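Local coordinates for protein P-granule scaffold (PDB 5W4A) that probably scaffolds germline P granules, may bind RNA and may take part in the mRNA repression associated with these granules, at residues C[78-81]-C[82-86]; C[94-97]-C[98-101]; C[143-146]-C[147-151]. All blocks are in the same frame, centred on the assembly; numbering follows the deposited sequence.

Interaction 1: residues C[78-81]-C[82-86]; sequences MDTL and LALGP
T80 and L84, one turn apart, run side by side in the last turn of helix 71-84, with T80 CG2 4.0 Å from L84 CD1. The T80 carbonyl oxygen takes L84 N at 3.0 Å, and the leucine's CG folds back to 3.2 Å from that same T80 O because chi1 of -74° sets it anti to its own carbonyl carbon. Two regular helical bonds precede this one: L82 N to M78 O, and A83 N to D79 O, each 3.0 Å. Further on the pattern frays, and the backbone bonds to L81 O, from L84 N and from G85 N, are both weak. A water also donates to L81 O at 2.8 Å, and to G85 O at 2.7 Å, bridging the two carbonyls. The polar side chains are satisfied elsewhere: D79 by R6, Y17 and H106, and T80 OG1 by F18 O. Cutting L84 back to an alanine is likely to leave T80 CG2 without its apolar neighbour and open a gap against F175, I178 and L179 of helix 169-179. The whole is a helix C-terminus closed by a glycine: G85 leaves the helix with positive phi (95°), and P86 follows.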
loop_
_atom_site.group_PDB
_atom_site.type_symbol
_atom_site.label_atom_id
_atom_site.label_comp_id
_atom_site.label_asym_id
_atom_site.label_seq_id
_atom_site.Cartn_x
_atom_site.Cartn_y
_atom_site.Cartn_z
HETATM N N MSE C 78 5.090 -13.540 17.771
HETATM C CA MSE C 78 3.667 -13.498 18.122
HETATM C C MSE C 78 2.823 -12.792 17.050
HETATM O O MSE C 78 1.672 -13.179 16.806
HETATM C CB MSE C 78 3.479 -12.824 19.458
HETATM C CG MSE C 78 3.937 -13.750 20.581
HETATM SE SE MSE C 78 3.957 -12.893 22.316
HETATM C CE MSE C 78 2.038 -12.750 22.562
ATOM N N ASP C 79 3.363 -11.733 16.428
ATOM C CA ASP C 79 2.733 -11.170 15.235
ATOM C C ASP C 79 2.527 -12.257 14.190
ATOM O O ASP C 79 1.455 -12.365 13.595
ATOM C CB ASP C 79 3.570 -10.050 14.601
ATOM C CG ASP C 79 3.452 -8.702 15.280
ATOM O OD1 ASP C 79 2.634 -8.479 16.202
ATOM O OD2 ASP C 79 4.196 -7.794 14.847
ATOM N N THR C 80 3.558 -13.059 13.944
ATOM C CA THR C 80 3.451 -14.132 12.954
ATOM C C THR C 80 2.361 -15.125 13.349
ATOM O O THR C 80 1.572 -15.542 12.502
ATOM C CB THR C 80 4.802 -14.821 12.787
ATOM O OG1 THR C 80 5.765 -13.769 12.587
ATOM C CG2 THR C 80 4.796 -15.777 11.585
ATOM N N LEU C 81 2.278 -15.480 14.631
ATOM C CA LEU C 81 1.224 -16.388 15.080
ATOM C C LEU C 81 -0.167 -15.817 14.775
ATOM O O LEU C 81 -1.063 -16.530 14.292
ATOM C CB LEU C 81 1.363 -16.666 16.570
ATOM C CG LEU C 81 2.583 -17.432 17.072
ATOM C CD1 LEU C 81 2.482 -17.542 18.591
ATOM C CD2 LEU C 81 2.714 -18.808 16.454
ATOM N N LEU C 82 -0.381 -14.530 15.041
ATOM C CA LEU C 82 -1.680 -13.936 14.739
ATOM C C LEU C 82 -1.991 -13.997 13.252
ATOM O O LEU C 82 -3.131 -14.260 12.857
ATOM C CB LEU C 82 -1.738 -12.491 15.202
ATOM C CG LEU C 82 -1.708 -12.281 16.710
ATOM C CD1 LEU C 82 -1.777 -10.804 17.015
ATOM C CD2 LEU C 82 -2.897 -13.017 17.353
ATOM N N ALA C 83 -1.004 -13.713 12.414
ATOM C CA ALA C 83 -1.228 -13.725 10.974
ATOM C C ALA C 83 -1.505 -15.135 10.473
ATOM O O ALA C 83 -2.169 -15.302 9.450
ATOM C CB ALA C 83 -0.015 -13.132 10.258
ATOM N N LEU C 84 -0.993 -16.149 11.163
ATOM C CA LEU C 84 -1.154 -17.543 10.767
ATOM C C LEU C 84 -2.506 -18.131 11.148
ATOM O O LEU C 84 -2.811 -19.246 10.717
ATOM C CB LEU C 84 -0.044 -18.405 11.386
ATOM C CG LEU C 84 1.345 -18.240 10.758
ATOM C CD1 LEU C 84 2.420 -18.978 11.574
ATOM C CD2 LEU C 84 1.379 -18.702 9.304
ATOM N N GLY C 85 -3.285 -17.454 11.982
ATOM C CA GLY C 85 -4.687 -17.798 12.152
ATOM C C GLY C 85 -4.991 -18.731 13.316
ATOM O O GLY C 85 -4.194 -18.901 14.239
ATOM N N PRO C 86 -6.164 -19.381 13.280
ATOM C CA PRO C 86 -6.674 -20.030 14.500
ATOM C C PRO C 86 -5.834 -21.190 15.019
ATOM O O PRO C 86 -5.845 -21.438 16.227
ATOM C CB PRO C 86 -8.073 -20.504 14.075
ATOM C CG PRO C 86 -8.001 -20.620 12.591
ATOM C CD PRO C 86 -7.092 -19.521 12.147
HETATM O O HOH W 1 -3.314 -16.933 15.861
#

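Interaction 2: residues C[94-97]-C[98-101]; sequences KRNQ and DLAR
L99 lies back over N96 and R95 of the turn before it. L99 CB sits 3.6 Å from N96 O. With chi1 at -70°, L99 CG stands beside the leucine's own backbone N, which brings it to 3.4 Å from R95 O, the same oxygen that accepts L99 N at 3.2 Å. Farther out, L99 CD1 is 4.0 Å from R95 O and 4.1 Å from N96 OD1, the leucine and asparagine side chains crossing at about a right angle. The leucine's end is buried, packing on M78 and L75 of helix 71-84 and on L104. The amide of N96 is occupied beyond the helix: ND2 bonds S109 OG, while OD1 accepts from H106 N and T105 OG1. On the outer side D98 N closes a regular turn on K94 O at 3.1 Å, and a water links that K94 O to D98 OD1, the second bond being weak. The charged end of R95 makes no contact with the D98 carboxylate; R95 NE forms a salt bridge with E91, and R95 a cation-pi contact with F65. At the end the spacing changes. A100 N makes only a weak bond to N96 O but a sounder one to Q97 O at 3.2 Å, arriving from above the carbonyl plane, 63° out of it. This is an amphipathic helix, with L99 and N96 on the buried side, whose A100 N bonds better three residues back than four, consistent with a tightening toward 3-10 spacing.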
loop_
_atom_site.group_PDB
_atom_site.type_symbol
_atom_site.label_atom_id
_atom_site.label_comp_id
_atom_site.label_asym_id
_atom_site.label_seq_id
_atom_site.Cartn_x
_atom_site.Cartn_y
_atom_site.Cartn_z
ATOM N N LYS C 94 -0.505 -18.504 25.148
ATOM C CA LYS C 94 0.529 -19.034 26.035
ATOM C C LYS C 94 1.721 -18.091 26.114
ATOM O O LYS C 94 2.222 -17.805 27.207
ATOM C CB LYS C 94 0.985 -20.423 25.568
ATOM C CG LYS C 94 2.296 -20.942 26.226
ATOM C CD LYS C 94 2.942 -22.111 25.460
ATOM C CE LYS C 94 2.109 -23.387 25.546
ATOM N NZ LYS C 94 2.905 -24.601 25.190
ATOM N N ARG C 95 2.227 -17.641 24.956
ATOM C CA ARG C 95 3.384 -16.751 24.959
ATOM C C ARG C 95 3.050 -15.435 25.654
ATOM O O ARG C 95 3.891 -14.867 26.359
ATOM C CB ARG C 95 3.859 -16.487 23.523
ATOM C CG ARG C 95 4.325 -17.736 22.789
ATOM C CD ARG C 95 5.634 -18.257 23.316
ATOM N NE ARG C 95 5.907 -19.562 22.715
ATOM C CZ ARG C 95 7.084 -20.169 22.718
ATOM N NH1 ARG C 95 8.138 -19.612 23.290
ATOM N NH2 ARG C 95 7.206 -21.349 22.124
ATOM N N ASN C 96 1.828 -14.937 25.458
ATOM C CA ASN C 96 1.436 -13.683 26.087
ATOM C C ASN C 96 1.363 -13.837 27.602
ATOM O O ASN C 96 1.802 -12.953 28.342
ATOM C CB ASN C 96 0.114 -13.203 25.512
ATOM C CG ASN C 96 0.019 -11.690 25.470
ATOM O OD1 ASN C 96 1.026 -11.000 25.265
ATOM N ND2 ASN C 96 -1.178 -11.168 25.637
ATOM N N GLN C 97 0.832 -14.961 28.083
ATOM C CA GLN C 97 0.802 -15.195 29.528
ATOM C C GLN C 97 2.212 -15.190 30.117
ATOM O O GLN C 97 2.449 -14.596 31.180
ATOM C CB GLN C 97 0.090 -16.517 29.828
ATOM C CG GLN C 97 0.181 -16.961 31.290
ATOM C CD GLN C 97 -0.418 -18.330 31.505
ATOM O OE1 GLN C 97 -1.300 -18.758 30.760
ATOM N NE2 GLN C 97 0.069 -19.035 32.517
ATOM N N ASP C 98 3.163 -15.838 29.430
ATOM C CA ASP C 98 4.562 -15.882 29.860
ATOM C C ASP C 98 5.165 -14.490 30.000
ATOM O O ASP C 98 6.043 -14.263 30.841
ATOM C CB ASP C 98 5.390 -16.666 28.838
ATOM C CG ASP C 98 5.889 -17.992 29.350
ATOM O OD1 ASP C 98 5.607 -18.355 30.512
ATOM O OD2 ASP C 98 6.579 -18.667 28.555
ATOM N N LEU C 99 4.781 -13.563 29.121
ATOM C CA LEU C 99 5.396 -12.245 29.131
ATOM C C LEU C 99 4.948 -11.414 30.329
ATOM O O LEU C 99 5.676 -10.499 30.740
ATOM C CB LEU C 99 5.071 -11.501 27.830
ATOM C CG LEU C 99 5.703 -11.972 26.522
ATOM C CD1 LEU C 99 5.120 -11.161 25.399
ATOM C CD2 LEU C 99 7.219 -11.807 26.537
ATOM N N ALA C 100 3.782 -11.711 30.881
ATOM C CA ALA C 100 3.184 -10.824 31.871
ATOM C C ALA C 100 4.051 -10.711 33.119
ATOM O O ALA C 100 4.051 -9.665 33.776
ATOM C CB ALA C 100 1.794 -11.324 32.246
ATOM N N ARG C 101 4.748 -11.793 33.485
ATOM C CA ARG C 101 5.598 -11.783 34.673
ATOM C C ARG C 101 6.699 -10.742 34.554
ATOM O O ARG C 101 7.233 -10.266 35.572
ATOM C CB ARG C 101 6.226 -13.170 34.876
ATOM C CG ARG C 101 5.259 -14.333 34.731
ATOM C CD ARG C 101 5.930 -15.679 35.019
ATOM N NE ARG C 101 6.711 -16.180 33.884
ATOM C CZ ARG C 101 8.040 -16.254 33.840
ATOM N NH1 ARG C 101 8.788 -15.862 34.866
ATOM N NH2 ARG C 101 8.632 -16.734 32.756
HETATM O O HOH W 2 2.706 -19.612 29.503
#

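Interaction 3: residues C[143-146]-C[147-151]; sequences ILIK and TINSE
T147 and S150 each turn a hydroxyl back to a carbonyl, of I143 and K146 respectively. T147 OG1 donates to I143 O at 2.9 Å, and T147 N gives that same oxygen a second bond of equal length; the two come from opposite faces of the carbonyl plane, so the acceptor is gripped from both. The torsion responsible is chi1 of -65°, which holds OG1 beside the threonine's own N. S150, past the regular helix, turns its OG back to K146 O at 2.8 Å and occupies a carbonyl near the helix end. The backbone bonds between these are regular: I148 N bonds L144 O and N149 N bonds I145 O, both at 2.9 Å. S150 N also closes a turn on T147 O. Apolar contact is made mainly by L144 and I148, whose side chains cross obliquely with L144 CG 3.7 Å from I148 CD1. A methyl-amide contact stands apart from it: I145 and N149 point the same way, with I145 CG2 3.8 Å from N149 ND2, which also makes a weak hydrogen bond to K120 O. The end of helix 136-148 is thus wedged among three others: L144 and I148 face helix 71-84 through D79, A83 and L82, I145 packs on L123 and M126 of helix 116-131, and T147 rests on K156 and L160 of helix 153-160.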
loop_
_atom_site.group_PDB
_atom_site.type_symbol
_atom_site.label_atom_id
_atom_site.label_comp_id
_atom_site.label_asym_id
_atom_site.label_seq_id
_atom_site.Cartn_x
_atom_site.Cartn_y
_atom_site.Cartn_z
ATOM N N ILE C 143 -0.769 -3.694 8.095
ATOM C CA ILE C 143 -0.939 -4.905 7.294
ATOM C C ILE C 143 -1.326 -6.081 8.187
ATOM O O ILE C 143 -2.182 -6.901 7.822
ATOM C CB ILE C 143 0.332 -5.190 6.474
ATOM C CG1 ILE C 143 0.484 -4.138 5.396
ATOM C CG2 ILE C 143 0.282 -6.610 5.837
ATOM C CD1 ILE C 143 1.905 -4.095 4.823
ATOM N N LEU C 144 -0.694 -6.202 9.358
ATOM C CA LEU C 144 -1.051 -7.265 10.299
ATOM C C LEU C 144 -2.526 -7.195 10.693
ATOM O O LEU C 144 -3.242 -8.215 10.647
ATOM C CB LEU C 144 -0.156 -7.181 11.534
ATOM C CG LEU C 144 -0.425 -8.206 12.614
ATOM C CD1 LEU C 144 -0.264 -9.649 12.132
ATOM C CD2 LEU C 144 0.499 -7.920 13.805
ATOM N N ILE C 145 -2.995 -5.999 11.063
ATOM C CA ILE C 145 -4.399 -5.811 11.434
ATOM C C ILE C 145 -5.321 -6.192 10.273
ATOM O O ILE C 145 -6.330 -6.900 10.458
ATOM C CB ILE C 145 -4.640 -4.365 11.916
ATOM C CG1 ILE C 145 -4.056 -4.175 13.311
ATOM C CG2 ILE C 145 -6.142 -4.057 11.981
ATOM C CD1 ILE C 145 -3.948 -2.746 13.742
ATOM N N LYS C 146 -4.999 -5.741 9.058
ATOM C CA LYS C 146 -5.863 -6.023 7.921
ATOM C C LYS C 146 -5.895 -7.512 7.624
ATOM O O LYS C 146 -6.942 -8.045 7.239
ATOM C CB LYS C 146 -5.391 -5.211 6.713
ATOM C CG LYS C 146 -5.630 -3.719 6.902
ATOM C CD LYS C 146 -4.990 -2.871 5.838
ATOM C CE LYS C 146 -5.161 -1.333 6.098
ATOM N NZ LYS C 146 -6.617 -0.968 6.170
ATOM N N THR C 147 -4.769 -8.200 7.830
ATOM C CA THR C 147 -4.702 -9.647 7.656
ATOM C C THR C 147 -5.557 -10.379 8.697
ATOM O O THR C 147 -6.358 -11.262 8.349
ATOM C CB THR C 147 -3.231 -10.068 7.740
ATOM O OG1 THR C 147 -2.522 -9.509 6.632
ATOM C CG2 THR C 147 -3.102 -11.599 7.669
ATOM N N ILE C 148 -5.427 -9.990 9.975
ATOM C CA ILE C 148 -6.198 -10.573 11.076
ATOM C C ILE C 148 -7.699 -10.408 10.834
ATOM O O ILE C 148 -8.500 -11.320 11.113
ATOM C CB ILE C 148 -5.770 -9.921 12.410
ATOM C CG1 ILE C 148 -4.338 -10.344 12.775
ATOM C CG2 ILE C 148 -6.763 -10.265 13.526
ATOM C CD1 ILE C 148 -3.712 -9.404 13.813
ATOM N N ASN C 149 -8.102 -9.253 10.309
ATOM C CA ASN C 149 -9.517 -8.940 10.111
ATOM C C ASN C 149 -10.083 -9.535 8.832
ATOM O O ASN C 149 -11.299 -9.422 8.606
ATOM C CB ASN C 149 -9.704 -7.428 10.116
ATOM C CG ASN C 149 -9.755 -6.854 11.521
ATOM O OD1 ASN C 149 -9.932 -7.577 12.501
ATOM N ND2 ASN C 149 -9.612 -5.539 11.622
ATOM N N SER C 150 -9.248 -10.156 8.002
ATOM C CA SER C 150 -9.715 -10.786 6.773
ATOM C C SER C 150 -10.494 -12.049 7.110
ATOM O O SER C 150 -10.129 -12.803 8.012
ATOM C CB SER C 150 -8.541 -11.142 5.866
ATOM O OG SER C 150 -7.921 -9.971 5.397
ATOM N N GLU C 151 -11.570 -12.293 6.381
ATOM C CA GLU C 151 -12.389 -13.456 6.709
ATOM C C GLU C 151 -12.119 -14.673 5.830
ATOM O O GLU C 151 -12.140 -15.800 6.331
ATOM C CB GLU C 151 -13.877 -13.084 6.661
ATOM C CG GLU C 151 -14.351 -12.329 7.922
ATOM C CD GLU C 151 -14.271 -13.174 9.202
ATOM O OE1 GLU C 151 -14.297 -14.426 9.105
ATOM O OE2 GLU C 151 -14.163 -12.583 10.301
#

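Each contact is local, so none closes a long loop; following the chain, they come in series, and none nests in or crosses another. Interaction 1 ends helix 71-84, interaction 2 ends helix 89-100, the next in the chain, and interaction 3 comes after helix 116-131, at the end of helix 136-148. Interaction 1 is the link between the other two, since its side chains touch both of them. Interactions 2 and 3 do not touch, their nearest atoms being about 12 Å apart, so helix 71-84 joins the two in this mainly helical domain.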